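Local coordinates for extracellular solute-binding protein family 1 (Alicyclobacillus acidocaldarius subsp. acidocaldarius, PDB 4OVJ), which probably captures a solute outside the cell and delivers it to an ABC transporter, at residues 216-221 and 386-391. Residues are numbered along the deposited sequence; the frame is centred on the assembly and turned at random.
Sequences SYLNYW and NMVQAV
With CG of L218 anti to its carbonyl carbon (chi1 -65°) and the selenomethionine M387 bent at chi2 (-90°) and chi3 (-69°), the two side chains reach toward each other and meet tip to tip. L218 CD1 lies 4.0 Å from M387 SE, while L218 CD2 stands 4.3 Å from V388 CG2. One leucine thus engages two successive residues of the other helix, a branch to each. V391, one turn beyond M387, points its CB toward 216-221, but its CG2 stays 4.6 Å from L218 CD1. L218 and V388 are also the closest backbone pair, their CA atoms 7.9 Å apart. The contact joins mid-chain helix 211-226 to late helix 377-392, in the lobe away from the N-terminal strands of a two-lobed periplasmic-binding-protein-type fold, and is wholly apolar, with no hydrogen bond between the segments. P398 of helix 398-414 touches both L218 and V391, and F405 of the same helix packs on M387, so a third helix borders the buried patch. On 216-221 the Y217 ring takes W221 NE1 over one face, 3.6 Å above its plane and offset toward the rim, and Y217 OH hydrogen-bonds T187 OG1 and S184 N.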
loop_
_atom_site.group_PDB
_atom_site.type_symbol
_atom_site.label_atom_id
_atom_site.label_comp_id
_atom_site.label_asym_id
_atom_site.label_seq_id
_atom_site.Cartn_x
_atom_site.Cartn_y
_atom_site.Cartn_z
ATOM N N SER A 216 -0.557 24.570 -0.943
ATOM C CA SER A 216 -1.555 24.371 -2.006
ATOM C C SER A 216 -2.468 23.178 -1.676
ATOM O O SER A 216 -3.678 23.215 -1.922
ATOM C CB SER A 216 -0.904 24.248 -3.387
ATOM O OG SER A 216 -0.129 23.072 -3.500
ATOM N N TYR A 217 -1.891 22.138 -1.082
ATOM C CA TYR A 217 -2.675 20.980 -0.628
ATOM C C TYR A 217 -3.641 21.392 0.469
ATOM O O TYR A 217 -4.844 21.101 0.419
ATOM C CB TYR A 217 -1.710 19.925 -0.120
ATOM C CG TYR A 217 -2.264 18.736 0.617
ATOM C CD1 TYR A 217 -2.666 17.600 -0.054
ATOM C CD2 TYR A 217 -2.285 18.712 1.995
ATOM C CE1 TYR A 217 -3.114 16.478 0.621
ATOM C CE2 TYR A 217 -2.727 17.604 2.684
ATOM C CZ TYR A 217 -3.136 16.484 1.987
ATOM O OH TYR A 217 -3.540 15.376 2.673
ATOM N N LEU A 218 -3.126 22.088 1.465
ATOM C CA LEU A 218 -3.979 22.521 2.569
ATOM C C LEU A 218 -5.111 23.438 2.090
ATOM O O LEU A 218 -6.244 23.324 2.556
ATOM C CB LEU A 218 -3.151 23.209 3.643
ATOM C CG LEU A 218 -2.130 22.340 4.379
ATOM C CD1 LEU A 218 -1.285 23.250 5.246
ATOM C CD2 LEU A 218 -2.771 21.237 5.202
ATOM N N ASN A 219 -4.798 24.339 1.160
ATOM C CA ASN A 219 -5.800 25.256 0.609
ATOM C C ASN A 219 -6.865 24.555 -0.178
ATOM O O ASN A 219 -8.028 24.972 -0.146
ATOM C CB ASN A 219 -5.151 26.314 -0.270
ATOM C CG ASN A 219 -4.608 27.476 0.535
ATOM O OD1 ASN A 219 -5.108 27.769 1.617
ATOM N ND2 ASN A 219 -3.594 28.151 0.004
ATOM N N TYR A 220 -6.480 23.497 -0.888
ATOM C CA TYR A 220 -7.436 22.715 -1.655
ATOM C C TYR A 220 -8.530 22.194 -0.743
ATOM O O TYR A 220 -9.711 22.404 -1.000
ATOM C CB TYR A 220 -6.743 21.549 -2.355
ATOM C CG TYR A 220 -7.685 20.659 -3.129
ATOM C CD1 TYR A 220 -8.116 21.025 -4.393
ATOM C CD2 TYR A 220 -8.155 19.460 -2.590
ATOM C CE1 TYR A 220 -8.984 20.229 -5.104
ATOM C CE2 TYR A 220 -9.015 18.648 -3.309
ATOM C CZ TYR A 220 -9.426 19.039 -4.570
ATOM O OH TYR A 220 -10.279 18.248 -5.298
ATOM N N TRP A 221 -8.131 21.551 0.347
ATOM C CA TRP A 221 -9.116 20.999 1.284
ATOM C C TRP A 221 -9.837 22.090 2.068
ATOM O O TRP A 221 -11.032 21.968 2.330
ATOM C CB TRP A 221 -8.471 19.986 2.227
ATOM C CG TRP A 221 -7.952 18.794 1.477
ATOM C CD1 TRP A 221 -6.667 18.576 1.075
ATOM C CD2 TRP A 221 -8.719 17.691 0.987
ATOM N NE1 TRP A 221 -6.586 17.399 0.372
ATOM C CE2 TRP A 221 -7.831 16.831 0.316
ATOM C CE3 TRP A 221 -10.074 17.338 1.068
ATOM C CZ2 TRP A 221 -8.248 15.643 -0.276
ATOM C CZ3 TRP A 221 -10.490 16.158 0.474
ATOM C CH2 TRP A 221 -9.579 15.324 -0.180
ATOM N N ASN A 386 -1.558 16.410 13.521
ATOM C CA ASN A 386 -1.894 17.428 14.517
ATOM C C ASN A 386 -1.956 18.823 13.883
ATOM O O ASN A 386 -2.836 19.630 14.206
ATOM C CB ASN A 386 -0.888 17.390 15.667
ATOM C CG ASN A 386 -1.007 16.128 16.514
ATOM O OD1 ASN A 386 -1.970 15.377 16.411
ATOM N ND2 ASN A 386 -0.021 15.896 17.358
HETATM N N MSE A 387 -1.039 19.096 12.953
HETATM C CA MSE A 387 -1.050 20.374 12.237
HETATM C C MSE A 387 -2.280 20.469 11.372
HETATM O O MSE A 387 -2.932 21.514 11.324
HETATM C CB MSE A 387 0.219 20.541 11.419
HETATM C CG MSE A 387 0.254 21.886 10.715
HETATM SE SE MSE A 387 -0.566 21.747 8.914
HETATM C CE MSE A 387 0.822 20.658 8.118
ATOM N N VAL A 388 -2.606 19.389 10.674
ATOM C CA VAL A 388 -3.788 19.369 9.816
ATOM C C VAL A 388 -5.028 19.651 10.650
ATOM O O VAL A 388 -5.877 20.448 10.258
ATOM C CB VAL A 388 -3.929 18.027 9.068
ATOM C CG1 VAL A 388 -5.329 17.860 8.486
ATOM C CG2 VAL A 388 -2.875 17.945 7.978
ATOM N N GLN A 389 -5.119 19.002 11.806
ATOM C CA GLN A 389 -6.237 19.214 12.720
ATOM C C GLN A 389 -6.326 20.682 13.169
ATOM O O GLN A 389 -7.415 21.250 13.196
ATOM C CB GLN A 389 -6.113 18.268 13.919
ATOM C CG GLN A 389 -7.237 18.356 14.937
ATOM C CD GLN A 389 -7.091 17.320 16.036
ATOM O OE1 GLN A 389 -6.029 16.715 16.199
ATOM N NE2 GLN A 389 -8.156 17.105 16.793
ATOM N N ALA A 390 -5.184 21.296 13.495
ATOM C CA ALA A 390 -5.143 22.728 13.870
ATOM C C ALA A 390 -5.620 23.647 12.756
ATOM O O ALA A 390 -6.335 24.612 13.004
ATOM C CB ALA A 390 -3.740 23.134 14.309
ATOM N N VAL A 391 -5.235 23.329 11.522
ATOM C CA VAL A 391 -5.692 24.075 10.366
ATOM C C VAL A 391 -7.201 23.871 10.160
ATOM O O VAL A 391 -7.909 24.828 9.893
ATOM C CB VAL A 391 -4.897 23.681 9.102
ATOM C CG1 VAL A 391 -5.492 24.323 7.858
ATOM C CG2 VAL A 391 -3.442 24.091 9.269
#